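Local coordinates for ubiquitin-like-specific protease 2 (Saccharomyces cerevisiae, PDB 5LNB), which removes SUMO from modified proteins as a cysteine protease of the C48 family, the present chain holding its catalytic domain, at residues A[41-46]-A[263-268]; A[81-86]-A[113-118]; A[159-164]-A[177-182]; A[165-170]-A[210-215]. One frame throughout, in Å; residues are numbered along the deposited sequence.

The four contacts illustrate how chemistry follows position in a mixed alpha/beta fold. Contacts 2 and 3 are buried, and both set a helix against the same five-stranded sheet. They touch each other through aromatic and aliphatic side chains, but contact 3 is purely apolar whereas contact 2 adds waters that bridge backbone atoms and a threonine hydroxyl. Contacts 1 and 4 are partly buried: contact 1 sets a loop against the first turn of helix 264-285, and contact 4 joins two loops. They too meet, Arg265 being salt-bridged to Asp214 and the Lys46 carbonyl probably hydrogen-bonded to Ser213. Polar backbone atoms dominate contact 1, while contact 4 mixes leucine, sulfur and water.

Contact 1: residues A[41-46]-A[263-268]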
loop_
_atom_site.group_PDB
_atom_site.type_symbol
_atom_site.label_atom_id
_atom_site.label_comp_id
_atom_site.label_asym_id
_atom_site.label_seq_id
_atom_site.Cartn_x
_atom_site.Cartn_y
_atom_site.Cartn_z
ATOM N N LYS A 41 -12.084 -12.289 -9.201
ATOM C CA LYS A 41 -11.738 -13.682 -9.457
ATOM C C LYS A 41 -10.254 -13.971 -9.255
ATOM O O LYS A 41 -9.876 -15.145 -9.158
ATOM C CB LYS A 41 -12.147 -14.076 -10.875
ATOM C CG LYS A 41 -11.154 -13.650 -11.933
ATOM C CD LYS A 41 -11.744 -13.825 -13.314
ATOM C CE LYS A 41 -10.755 -13.415 -14.384
ATOM N NZ LYS A 41 -11.367 -13.503 -15.740
ATOM N N CYS A 42 -9.403 -12.943 -9.192
ATOM C CA CYS A 42 -7.988 -13.197 -8.951
ATOM C C CYS A 42 -7.727 -13.687 -7.535
ATOM O O CYS A 42 -6.651 -14.231 -7.275
ATOM C CB CYS A 42 -7.157 -11.944 -9.243
ATOM S SG CYS A 42 -7.285 -10.639 -8.008
ATOM N N LEU A 43 -8.691 -13.527 -6.624
ATOM C CA LEU A 43 -8.584 -14.026 -5.257
ATOM C C LEU A 43 -8.923 -15.515 -5.142
ATOM O O LEU A 43 -9.187 -16.012 -4.038
ATOM C CB LEU A 43 -9.479 -13.200 -4.323
ATOM C CG LEU A 43 -9.130 -11.707 -4.198
ATOM C CD1 LEU A 43 -10.219 -10.929 -3.456
ATOM C CD2 LEU A 43 -7.778 -11.501 -3.519
ATOM N N PHE A 44 -8.930 -16.241 -6.247
ATOM C CA PHE A 44 -9.051 -17.688 -6.207
ATOM C C PHE A 44 -7.698 -18.331 -6.488
ATOM O O PHE A 44 -6.813 -17.728 -7.103
ATOM C CB PHE A 44 -10.098 -18.176 -7.210
ATOM C CG PHE A 44 -11.514 -17.885 -6.795
ATOM C CD1 PHE A 44 -12.207 -18.769 -5.981
ATOM C CD2 PHE A 44 -12.147 -16.727 -7.208
ATOM C CE1 PHE A 44 -13.513 -18.507 -5.596
ATOM C CE2 PHE A 44 -13.447 -16.456 -6.823
ATOM C CZ PHE A 44 -14.132 -17.348 -6.019
ATOM N N ASN A 45 -7.539 -19.562 -6.000
ATOM C CA ASN A 45 -6.292 -20.303 -6.164
ATOM C C ASN A 45 -5.103 -19.464 -5.713
ATOM O O ASN A 45 -5.012 -19.083 -4.542
ATOM C CB ASN A 45 -6.115 -20.738 -7.622
ATOM C CG ASN A 45 -7.303 -21.538 -8.147
ATOM O OD1 ASN A 45 -7.721 -22.535 -7.548
ATOM N ND2 ASN A 45 -7.858 -21.092 -9.272
ATOM N N LYS A 46 -4.194 -19.168 -6.640
ATOM C CA LYS A 46 -3.041 -18.316 -6.380
ATOM C C LYS A 46 -2.815 -17.383 -7.556
ATOM O O LYS A 46 -1.682 -17.184 -8.004
ATOM C CB LYS A 46 -1.782 -19.144 -6.102
ATOM C CG LYS A 46 -1.871 -19.992 -4.849
ATOM C CD LYS A 46 -0.785 -21.011 -4.792
ATOM C CE LYS A 46 -1.024 -21.976 -3.642
ATOM N NZ LYS A 46 0.069 -22.975 -3.549
ATOM N N SER A 263 -4.353 -18.590 4.582
ATOM C CA SER A 263 -5.780 -18.379 4.387
ATOM C C SER A 263 -6.129 -16.946 4.020
ATOM O O SER A 263 -7.312 -16.626 3.887
ATOM C CB SER A 263 -6.538 -18.775 5.654
ATOM O OG SER A 263 -6.202 -20.092 6.052
ATOM N N ALA A 264 -5.131 -16.075 3.863
ATOM C CA ALA A 264 -5.408 -14.656 3.678
ATOM C C ALA A 264 -6.238 -14.409 2.425
ATOM O O ALA A 264 -7.168 -13.595 2.436
ATOM C CB ALA A 264 -4.095 -13.871 3.614
ATOM N N ARG A 265 -5.912 -15.100 1.336
ATOM C CA ARG A 265 -6.660 -14.950 0.094
ATOM C C ARG A 265 -8.147 -15.212 0.306
ATOM O O ARG A 265 -9.002 -14.451 -0.157
ATOM C CB ARG A 265 -6.093 -15.912 -0.941
ATOM C CG ARG A 265 -6.006 -15.368 -2.322
ATOM C CD ARG A 265 -5.352 -16.404 -3.191
ATOM N NE ARG A 265 -3.996 -16.027 -3.549
ATOM C CZ ARG A 265 -3.699 -15.298 -4.615
ATOM N NH1 ARG A 265 -4.676 -14.878 -5.405
ATOM N NH2 ARG A 265 -2.435 -14.995 -4.890
ATOM N N LYS A 266 -8.475 -16.305 0.993
ATOM C CA LYS A 266 -9.877 -16.630 1.213
ATOM C C LYS A 266 -10.554 -15.564 2.064
ATOM O O LYS A 266 -11.714 -15.208 1.819
ATOM C CB LYS A 266 -10.002 -18.011 1.858
ATOM C CG LYS A 266 -11.378 -18.298 2.417
ATOM C CD LYS A 266 -11.498 -19.700 2.976
ATOM C CE LYS A 266 -12.970 -20.138 3.016
ATOM N NZ LYS A 266 -13.139 -21.623 3.159
ATOM N N ASN A 267 -9.838 -15.020 3.052
ATOM C CA ASN A 267 -10.461 -14.034 3.927
ATOM C C ASN A 267 -10.714 -12.727 3.184
ATOM O O ASN A 267 -11.736 -12.065 3.412
ATOM C CB ASN A 267 -9.610 -13.827 5.176
ATOM C CG ASN A 267 -9.695 -15.017 6.131
ATOM O OD1 ASN A 267 -10.785 -15.502 6.432
ATOM N ND2 ASN A 267 -8.543 -15.507 6.587
ATOM N N LEU A 268 -9.816 -12.358 2.265
ATOM C CA LEU A 268 -10.072 -11.200 1.415
ATOM C C LEU A 268 -11.311 -11.417 0.548
ATOM O O LEU A 268 -12.112 -10.494 0.365
ATOM C CB LEU A 268 -8.847 -10.895 0.553
ATOM C CG LEU A 268 -7.546 -10.493 1.268
ATOM C CD1 LEU A 268 -6.423 -10.424 0.252
ATOM C CD2 LEU A 268 -7.688 -9.146 2.005
#
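Arg265 reaches from the first turn of helix 264-285 into the curl of the 41-46 loop, and its flat end is enclosed mainly by backbone. The chain runs straight through chi2 and then bends at chi3 (-107°), which lays one face of the guanidinium against Lys46. The CA of Lys46 sits over the centre of that face, 3.5 Å above the guanidinium plane. At the edge, near that plane, Cys42 O comes within 2.8 Å of Arg265 NH1, although the angle is too poor for a hydrogen bond. The aliphatic part of the arginine is packed just as closely: Arg265 CD lies 3.0 Å from Asn45 O, and Arg265 CG 3.7 Å from Leu43 O. One turn further along the helix, Leu268 meets Leu43 with the side chains at about a right angle, CD1 of Leu268 resting 4.1 Å from CD2 of Leu43. Both leucines also lean on helix 51-67, Leu43 on Ile53 and Leu268 on Phe57 and Tyr61. The strong polar partners of Arg265 lie just beyond the contact: NH1 donates to Asp47 O, and NH2 forms a salt bridge with Asp214 OD1. An arginine wrapped by loop carbonyls and tied to a carboxylate thus links the loop before helix 51-67 to the turn preceding Cys215, the probable nucleophile of this C48 protease domain.

Contact 2: residues A[81-86]-A[113-118]; sequences SFFYTK and VVIPIN. With ACT (acetate ion), chain B.
Helix 82-86 crosses strand 113-118 at -64° with the axes 7.1 Å apart, and the backbones draw nearest where Ser81 faces Pro116. Tyr84 meets Ile117 with several atoms of its ring. The ring leaves the helix with CG opposite the backbone N (chi1 -178°), which lays one face against the isoleucine; Ile117 CG2 makes a CH-pi contact 4.1 Å from the Tyr84 ring centroid, offset toward the rim. Phe83 slants against Ile115 instead, Phe83 CE2 lying 4.1 Å from Ile115 CD1. Polar backbone is joined through water. One molecule accepts from Asn118 N at 2.8 Å and donates to Ser81 O, and it also bonds to Thr85 OG1. A second accepts from Tyr84 N and bridges to Pro116 O, while a third donates to Asn118 O and again bonds to Thr85 OG1, so that this hydroxyl holds two waters. An acetate, probably from the crystallisation liquor, lies beside Asn118 ND2. Beyond the pair, Tyr84 OH bonds to Glu174 O, and Ile117 packs on Ile175 and Ile178 of helix 172-190. Helix 51-67 reaches Pro116 through Leu54, and strand 122-129 pairs with strand 112-119 in the central sheet.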
loop_
_atom_site.group_PDB
_atom_site.type_symbol
_atom_site.label_atom_id
_atom_site.label_comp_id
_atom_site.label_asym_id
_atom_site.label_seq_id
_atom_site.Cartn_x
_atom_site.Cartn_y
_atom_site.Cartn_z
ATOM N N SER A 81 -1.215 2.119 -7.003
ATOM C CA SER A 81 -0.114 1.365 -7.596
ATOM C C SER A 81 0.367 1.965 -8.912
ATOM O O SER A 81 1.524 1.757 -9.289
ATOM C CB SER A 81 -0.528 -0.084 -7.828
ATOM O OG SER A 81 -1.592 -0.159 -8.754
ATOM N N PHE A 82 -0.483 2.706 -9.621
ATOM C CA PHE A 82 -0.058 3.277 -10.892
ATOM C C PHE A 82 0.919 4.434 -10.742
ATOM O O PHE A 82 1.576 4.777 -11.728
ATOM C CB PHE A 82 -1.274 3.719 -11.706
ATOM C CG PHE A 82 -2.144 2.577 -12.134
ATOM C CD1 PHE A 82 -3.194 2.153 -11.333
ATOM C CD2 PHE A 82 -1.896 1.904 -13.322
ATOM C CE1 PHE A 82 -3.997 1.101 -11.720
ATOM C CE2 PHE A 82 -2.698 0.844 -13.714
ATOM C CZ PHE A 82 -3.748 0.443 -12.911
ATOM N N PHE A 83 1.069 5.012 -9.543
ATOM C CA PHE A 83 2.031 6.096 -9.366
ATOM C C PHE A 83 3.449 5.651 -9.724
ATOM O O PHE A 83 4.117 6.266 -10.568
ATOM C CB PHE A 83 1.980 6.628 -7.931
ATOM C CG PHE A 83 3.113 7.561 -7.595
ATOM C CD1 PHE A 83 3.089 8.878 -8.011
ATOM C CD2 PHE A 83 4.209 7.114 -6.875
ATOM C CE1 PHE A 83 4.133 9.741 -7.699
ATOM C CE2 PHE A 83 5.260 7.969 -6.569
ATOM C CZ PHE A 83 5.219 9.281 -6.979
ATOM N N TYR A 84 3.942 4.587 -9.076
ATOM C CA TYR A 84 5.322 4.177 -9.328
ATOM C C TYR A 84 5.521 3.829 -10.791
ATOM O O TYR A 84 6.519 4.223 -11.404
ATOM C CB TYR A 84 5.713 2.994 -8.440
ATOM C CG TYR A 84 7.143 2.548 -8.629
ATOM C CD1 TYR A 84 7.468 1.570 -9.566
ATOM C CD2 TYR A 84 8.163 3.084 -7.858
ATOM C CE1 TYR A 84 8.769 1.146 -9.739
ATOM C CE2 TYR A 84 9.469 2.673 -8.021
ATOM C CZ TYR A 84 9.770 1.705 -8.960
ATOM O OH TYR A 84 11.069 1.294 -9.134
ATOM N N THR A 85 4.569 3.107 -11.375
ATOM C CA THR A 85 4.670 2.766 -12.790
ATOM C C THR A 85 4.770 4.018 -13.654
ATOM O O THR A 85 5.550 4.065 -14.613
ATOM C CB THR A 85 3.467 1.921 -13.189
ATOM O OG1 THR A 85 3.458 0.726 -12.395
ATOM C CG2 THR A 85 3.516 1.567 -14.680
ATOM N N LYS A 86 3.986 5.048 -13.330
ATOM C CA LYS A 86 4.097 6.296 -14.075
ATOM C C LYS A 86 5.458 6.933 -13.839
ATOM O O LYS A 86 6.113 7.387 -14.785
ATOM C CB LYS A 86 2.970 7.249 -13.675
ATOM C CG LYS A 86 2.885 8.531 -14.505
ATOM C CD LYS A 86 2.434 8.243 -15.933
ATOM C CE LYS A 86 2.168 9.531 -16.696
ATOM N NZ LYS A 86 2.232 9.299 -18.155
ATOM N N VAL A 113 3.882 7.917 3.810
ATOM C CA VAL A 113 3.511 7.947 2.399
ATOM C C VAL A 113 3.665 6.527 1.868
ATOM O O VAL A 113 4.771 5.966 1.886
ATOM C CB VAL A 113 4.351 8.950 1.598
ATOM C CG1 VAL A 113 3.895 8.985 0.143
ATOM C CG2 VAL A 113 4.250 10.352 2.224
ATOM N N VAL A 114 2.556 5.941 1.420
ATOM C CA VAL A 114 2.481 4.516 1.111
ATOM C C VAL A 114 2.560 4.339 -0.397
ATOM O O VAL A 114 1.727 4.875 -1.137
ATOM C CB VAL A 114 1.195 3.888 1.667
ATOM C CG1 VAL A 114 1.151 2.377 1.336
ATOM C CG2 VAL A 114 1.095 4.126 3.183
ATOM N N ILE A 115 3.542 3.574 -0.858
ATOM C CA ILE A 115 3.704 3.385 -2.298
ATOM C C ILE A 115 3.796 1.905 -2.639
ATOM O O ILE A 115 4.873 1.304 -2.495
ATOM C CB ILE A 115 4.934 4.138 -2.820
ATOM C CG1 ILE A 115 4.833 5.621 -2.460
ATOM C CG2 ILE A 115 5.070 3.935 -4.328
ATOM C CD1 ILE A 115 6.056 6.422 -2.859
ATOM N N PRO A 116 2.706 1.274 -3.078
ATOM C CA PRO A 116 2.813 -0.102 -3.585
ATOM C C PRO A 116 3.467 -0.126 -4.961
ATOM O O PRO A 116 3.281 0.784 -5.774
ATOM C CB PRO A 116 1.361 -0.591 -3.626
ATOM C CG PRO A 116 0.523 0.616 -3.563
ATOM C CD PRO A 116 1.311 1.698 -2.881
ATOM N N ILE A 117 4.247 -1.179 -5.213
ATOM C CA ILE A 117 5.120 -1.257 -6.378
ATOM C C ILE A 117 4.819 -2.539 -7.138
ATOM O O ILE A 117 4.901 -3.639 -6.576
ATOM C CB ILE A 117 6.606 -1.187 -5.976
ATOM C CG1 ILE A 117 6.903 0.204 -5.400
ATOM C CG2 ILE A 117 7.507 -1.516 -7.160
ATOM C CD1 ILE A 117 8.306 0.383 -4.870
ATOM N N ASN A 118 4.487 -2.402 -8.418
ATOM C CA ASN A 118 4.107 -3.519 -9.274
ATOM C C ASN A 118 5.070 -3.541 -10.450
ATOM O O ASN A 118 4.975 -2.696 -11.344
ATOM C CB ASN A 118 2.657 -3.373 -9.735
ATOM C CG ASN A 118 2.295 -4.327 -10.860
ATOM O OD1 ASN A 118 2.941 -5.355 -11.058
ATOM N ND2 ASN A 118 1.247 -3.991 -11.600
HETATM C C ACT B . 1.687 -5.749 -14.621
HETATM O O ACT B . 2.717 -6.289 -14.132
HETATM O OXT ACT B . 1.211 -4.755 -14.026
HETATM C CH3 ACT B . 1.032 -6.248 -15.875
HETATM O O HOH W 1 3.864 0.175 -9.387
HETATM O O HOH W 2 2.771 3.380 -6.666
HETATM O O HOH W 3 6.032 -0.474 -12.738
#

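Contact 3: residues A[159-164]-A[177-182]; sequences VNILTF and PIKEFL
Ile161 carries this contact into helix 177-182 almost entirely through its last carbon. The side chain of Ile161 sets off toward the helix, but Ile161 CB stays 5.7 Å from Ile178 CG2. Of the two branches, Ile161 CG2 is still 5.1 Å from that same Ile178 CG2, and Ile161 CG1 comes no nearer than 4.6 Å to Leu182 CD1. With chi2 near 175° the chain then runs straight on from CG1, and CD1 lands among three side chains. Ile161 CD1 lies 4.1 Å from Ile178 CG2 and 4.2 Å from Leu182 CD1, and it also touches CG of Lys179, whose extended chain slants past the isoleucine. Two residues earlier on the strand, Val159 uses CG1 to reach Leu182 CD1 at 4.2 Å. Strand and helix run roughly antiparallel (147°), as expected for successive elements of the beta-alpha-beta unit formed by strand 159-164, helix 172-190 and strand 199-203. Lys179 NZ goes on to a weak hydrogen bond with Ile199 O on the closing strand. With axes 10.7 Å apart and only methyl and methylene groups meeting, the two segments are held together by dispersion and burial of apolar surface, not by any directional bond.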
loop_
_atom_site.group_PDB
_atom_site.type_symbol
_atom_site.label_atom_id
_atom_site.label_comp_id
_atom_site.label_asym_id
_atom_site.label_seq_id
_atom_site.Cartn_x
_atom_site.Cartn_y
_atom_site.Cartn_z
ATOM N N VAL A 159 15.350 10.529 6.112
ATOM C CA VAL A 159 14.131 10.016 5.500
ATOM C C VAL A 159 14.313 8.521 5.279
ATOM O O VAL A 159 15.274 8.098 4.627
ATOM C CB VAL A 159 13.833 10.738 4.178
ATOM C CG1 VAL A 159 12.595 10.145 3.503
ATOM C CG2 VAL A 159 13.724 12.273 4.392
ATOM N N ASN A 160 13.402 7.719 5.824
ATOM C CA ASN A 160 13.502 6.266 5.755
ATOM C C ASN A 160 12.423 5.755 4.819
ATOM O O ASN A 160 11.230 6.001 5.043
ATOM C CB ASN A 160 13.370 5.625 7.138
ATOM C CG ASN A 160 14.495 6.025 8.078
ATOM O OD1 ASN A 160 15.651 6.101 7.679
ATOM N ND2 ASN A 160 14.158 6.296 9.332
ATOM N N ILE A 161 12.836 5.074 3.761
ATOM C CA ILE A 161 11.910 4.417 2.851
ATOM C C ILE A 161 11.831 2.967 3.304
ATOM O O ILE A 161 12.712 2.162 2.997
ATOM C CB ILE A 161 12.349 4.548 1.393
ATOM C CG1 ILE A 161 12.441 6.038 1.014
ATOM C CG2 ILE A 161 11.383 3.774 0.473
ATOM C CD1 ILE A 161 12.974 6.292 -0.372
ATOM N N LEU A 162 10.791 2.644 4.072
ATOM C CA LEU A 162 10.637 1.309 4.640
ATOM C C LEU A 162 10.088 0.378 3.561
ATOM O O LEU A 162 8.923 0.499 3.163
ATOM C CB LEU A 162 9.727 1.370 5.864
ATOM C CG LEU A 162 10.097 2.424 6.919
ATOM C CD1 LEU A 162 9.063 2.465 8.053
ATOM C CD2 LEU A 162 11.506 2.188 7.482
ATOM N N THR A 163 10.928 -0.537 3.079
ATOM C CA THR A 163 10.645 -1.382 1.922
ATOM C C THR A 163 10.519 -2.836 2.363
ATOM O O THR A 163 11.426 -3.371 3.016
ATOM C CB THR A 163 11.759 -1.253 0.874
ATOM O OG1 THR A 163 12.038 0.130 0.645
ATOM C CG2 THR A 163 11.351 -1.897 -0.447
ATOM N N PHE A 164 9.410 -3.486 1.995
ATOM C CA PHE A 164 9.138 -4.837 2.474
ATOM C C PHE A 164 8.588 -5.703 1.345
ATOM O O PHE A 164 7.740 -5.269 0.557
ATOM C CB PHE A 164 8.177 -4.825 3.678
ATOM C CG PHE A 164 7.055 -3.817 3.563
ATOM C CD1 PHE A 164 5.774 -4.219 3.179
ATOM C CD2 PHE A 164 7.279 -2.469 3.831
ATOM C CE1 PHE A 164 4.740 -3.300 3.075
ATOM C CE2 PHE A 164 6.249 -1.542 3.717
ATOM C CZ PHE A 164 4.973 -1.959 3.344
ATOM N N PRO A 177 14.556 5.517 -7.938
ATOM C CA PRO A 177 13.661 6.527 -8.524
ATOM C C PRO A 177 12.821 7.244 -7.486
ATOM O O PRO A 177 12.446 8.403 -7.695
ATOM C CB PRO A 177 12.788 5.707 -9.484
ATOM C CG PRO A 177 13.625 4.527 -9.833
ATOM C CD PRO A 177 14.431 4.211 -8.604
ATOM N N ILE A 178 12.506 6.596 -6.367
ATOM C CA ILE A 178 11.709 7.275 -5.356
ATOM C C ILE A 178 12.561 8.288 -4.611
ATOM O O ILE A 178 12.081 9.367 -4.244
ATOM C CB ILE A 178 11.049 6.262 -4.402
ATOM C CG1 ILE A 178 10.151 5.303 -5.192
ATOM C CG2 ILE A 178 10.245 6.999 -3.329
ATOM C CD1 ILE A 178 9.474 4.250 -4.345
ATOM N N LYS A 179 13.837 7.969 -4.381
ATOM C CA LYS A 179 14.750 8.961 -3.822
ATOM C C LYS A 179 14.789 10.213 -4.690
ATOM O O LYS A 179 14.684 11.336 -4.187
ATOM C CB LYS A 179 16.149 8.373 -3.677
ATOM C CG LYS A 179 16.250 7.178 -2.767
ATOM C CD LYS A 179 17.683 6.996 -2.302
ATOM C CE LYS A 179 17.852 5.738 -1.462
ATOM N NZ LYS A 179 19.308 5.549 -1.091
ATOM N N GLU A 180 14.943 10.040 -6.005
ATOM C CA GLU A 180 15.045 11.202 -6.884
ATOM C C GLU A 180 13.730 11.968 -6.938
ATOM O O GLU A 180 13.721 13.206 -6.977
ATOM C CB GLU A 180 15.486 10.763 -8.281
ATOM C CG GLU A 180 16.877 10.102 -8.310
ATOM C CD GLU A 180 18.033 11.074 -8.008
ATOM O OE1 GLU A 180 17.901 12.294 -8.267
ATOM O OE2 GLU A 180 19.085 10.609 -7.513
ATOM N N PHE A 181 12.608 11.245 -6.925
ATOM C CA PHE A 181 11.303 11.889 -6.840
ATOM C C PHE A 181 11.225 12.806 -5.626
ATOM O O PHE A 181 10.786 13.957 -5.728
ATOM C CB PHE A 181 10.200 10.832 -6.771
ATOM C CG PHE A 181 8.879 11.387 -6.346
ATOM C CD1 PHE A 181 8.081 12.077 -7.254
ATOM C CD2 PHE A 181 8.450 11.261 -5.034
ATOM C CE1 PHE A 181 6.867 12.603 -6.866
ATOM C CE2 PHE A 181 7.234 11.786 -4.637
ATOM C CZ PHE A 181 6.437 12.464 -5.555
ATOM N N LEU A 182 11.650 12.308 -4.461
ATOM C CA LEU A 182 11.550 13.100 -3.239
ATOM C C LEU A 182 12.412 14.346 -3.323
ATOM O O LEU A 182 12.034 15.408 -2.818
ATOM C CB LEU A 182 11.960 12.266 -2.029
ATOM C CG LEU A 182 11.008 11.131 -1.690
ATOM C CD1 LEU A 182 11.608 10.247 -0.592
ATOM C CD2 LEU A 182 9.627 11.718 -1.297
#

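Contact 4: residues A[165-170]-A[210-215]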
loop_
_atom_site.group_PDB
_atom_site.type_symbol
_atom_site.label_atom_id
_atom_site.label_comp_id
_atom_site.label_asym_id
_atom_site.label_seq_id
_atom_site.Cartn_x
_atom_site.Cartn_y
_atom_site.Cartn_z
ATOM N N ASP A 165 9.095 -6.932 1.274
ATOM C CA ASP A 165 8.873 -7.823 0.145
ATOM C C ASP A 165 8.793 -9.244 0.683
ATOM O O ASP A 165 9.676 -9.669 1.430
ATOM C CB ASP A 165 10.020 -7.690 -0.867
ATOM C CG ASP A 165 9.832 -8.546 -2.110
ATOM O OD1 ASP A 165 8.790 -9.225 -2.255
ATOM O OD2 ASP A 165 10.743 -8.521 -2.961
ATOM N N SER A 166 7.741 -9.971 0.308
ATOM C CA SER A 166 7.619 -11.353 0.740
ATOM C C SER A 166 8.624 -12.261 0.046
ATOM O O SER A 166 8.881 -13.360 0.543
ATOM C CB SER A 166 6.194 -11.865 0.509
ATOM O OG SER A 166 5.798 -11.656 -0.833
ATOM N N LEU A 167 9.196 -11.840 -1.081
ATOM C CA LEU A 167 10.291 -12.593 -1.681
ATOM C C LEU A 167 11.620 -12.187 -1.040
ATOM O O LEU A 167 11.735 -11.140 -0.393
ATOM C CB LEU A 167 10.342 -12.383 -3.197
ATOM C CG LEU A 167 9.049 -12.762 -3.941
ATOM C CD1 LEU A 167 9.195 -12.601 -5.452
ATOM C CD2 LEU A 167 8.590 -14.191 -3.589
ATOM N N ARG A 168 12.634 -13.035 -1.225
ATOM C CA ARG A 168 13.939 -12.810 -0.600
ATOM C C ARG A 168 14.787 -11.913 -1.506
ATOM O O ARG A 168 15.715 -12.349 -2.189
ATOM C CB ARG A 168 14.617 -14.143 -0.301
ATOM C CG ARG A 168 13.940 -14.910 0.840
ATOM C CD ARG A 168 14.544 -16.287 1.044
ATOM N NE ARG A 168 15.957 -16.205 1.404
ATOM C CZ ARG A 168 16.443 -16.452 2.617
ATOM N NH1 ARG A 168 15.630 -16.810 3.603
ATOM N NH2 ARG A 168 17.747 -16.351 2.842
ATOM N N GLN A 169 14.460 -10.622 -1.489
ATOM C CA GLN A 169 15.065 -9.659 -2.397
ATOM C C GLN A 169 15.181 -8.301 -1.721
ATOM O O GLN A 169 14.366 -7.937 -0.869
ATOM C CB GLN A 169 14.250 -9.484 -3.684
ATOM C CG GLN A 169 14.055 -10.735 -4.508
ATOM C CD GLN A 169 13.284 -10.469 -5.793
ATOM O OE1 GLN A 169 13.102 -9.320 -6.204
ATOM N NE2 GLN A 169 12.822 -11.533 -6.427
ATOM N N THR A 170 16.186 -7.544 -2.150
ATOM C CA THR A 170 16.389 -6.158 -1.767
ATOM C C THR A 170 16.241 -5.294 -3.017
ATOM O O THR A 170 16.445 -5.767 -4.140
ATOM C CB THR A 170 17.764 -5.968 -1.122
ATOM O OG1 THR A 170 18.782 -6.267 -2.083
ATOM C CG2 THR A 170 17.925 -6.913 0.081
ATOM N N PRO A 210 7.955 -17.938 -1.080
ATOM C CA PRO A 210 8.517 -17.715 -2.420
ATOM C C PRO A 210 7.516 -17.700 -3.572
ATOM O O PRO A 210 7.957 -17.620 -4.723
ATOM C CB PRO A 210 9.502 -18.885 -2.571
ATOM C CG PRO A 210 8.953 -19.959 -1.710
ATOM C CD PRO A 210 8.257 -19.284 -0.560
ATOM N N ASN A 211 6.198 -17.747 -3.347
ATOM C CA ASN A 211 5.229 -17.667 -4.449
ATOM C C ASN A 211 5.120 -16.225 -4.922
ATOM O O ASN A 211 4.517 -15.394 -4.237
ATOM C CB ASN A 211 3.841 -18.134 -4.021
ATOM C CG ASN A 211 3.810 -19.563 -3.532
ATOM O OD1 ASN A 211 4.745 -20.337 -3.734
ATOM N ND2 ASN A 211 2.719 -19.917 -2.872
ATOM N N MET A 212 5.645 -15.920 -6.107
ATOM C CA MET A 212 5.553 -14.540 -6.573
ATOM C C MET A 212 4.098 -14.104 -6.734
ATOM O O MET A 212 3.744 -12.964 -6.406
ATOM C CB MET A 212 6.317 -14.350 -7.884
ATOM C CG MET A 212 6.394 -12.872 -8.297
ATOM S SD MET A 212 7.679 -12.536 -9.509
ATOM C CE MET A 212 6.978 -13.306 -10.962
ATOM N N SER A 213 3.232 -15.009 -7.205
ATOM C CA SER A 213 1.835 -14.658 -7.441
ATOM C C SER A 213 1.055 -14.413 -6.152
ATOM O O SER A 213 -0.030 -13.830 -6.217
ATOM C CB SER A 213 1.158 -15.744 -8.280
ATOM O OG SER A 213 1.054 -16.975 -7.583
ATOM N N ASP A 214 1.577 -14.826 -4.988
ATOM C CA ASP A 214 1.008 -14.428 -3.700
ATOM C C ASP A 214 1.506 -13.066 -3.203
ATOM O O ASP A 214 0.994 -12.574 -2.188
ATOM C CB ASP A 214 1.314 -15.462 -2.606
ATOM C CG ASP A 214 0.456 -16.732 -2.703
ATOM O OD1 ASP A 214 -0.632 -16.710 -3.327
ATOM O OD2 ASP A 214 0.887 -17.762 -2.132
ATOM N N CYS A 215 2.495 -12.455 -3.861
ATOM C CA CYS A 215 3.068 -11.206 -3.348
ATOM C C CYS A 215 2.013 -10.125 -3.124
ATOM O O CYS A 215 2.088 -9.369 -2.147
ATOM C CB CYS A 215 4.138 -10.690 -4.304
ATOM S SG CYS A 215 5.632 -11.648 -4.235
HETATM O O HOH W 4 5.050 -14.124 -1.811
HETATM O O HOH W 5 5.410 -8.754 -1.331
#
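Ser166 and Cys215 face each other through their first torsions: chi1 of 53° tucks the serine OG between its own backbone N and carbonyl carbon, and chi1 of -73° swings the cysteine sulfur beside its N, bringing Ser166 OG and Cys215 SG to 3.4 Å. Leu167 closes over the sulfur from another direction, Leu167 CG being 3.6 Å from Cys215 SG. Its two methyls then divide: Leu167 CD1 meets Met212 CG at 4.0 Å, the two side chains passing at a slant, and Leu167 CD2 lies 3.7 Å from Pro210 O. Cys215 opens helix 215-228 and packs on His122, whose NE2 bonds to Asp165 OD1. This is consistent with the Cys-His-Asp catalytic triad of C48 peptidases. The aspartate has further partners. Asp165 OD1 also accepts from Leu167 N at 2.9 Å, from above the carboxylate plane, in an Asx turn, and OD2 takes a bond from His171 NE2. Across the contact, a water accepts from Ser166 OG and donates to Asn211 O, and another accepts from Ser166 N and gives a weak bond to Cys215 O. Within 210-215, Asn211 ND2 donates to Asp214 OD2 in a nearly straight bond (N-H...O 165°), the acceptor lying close to the amide plane.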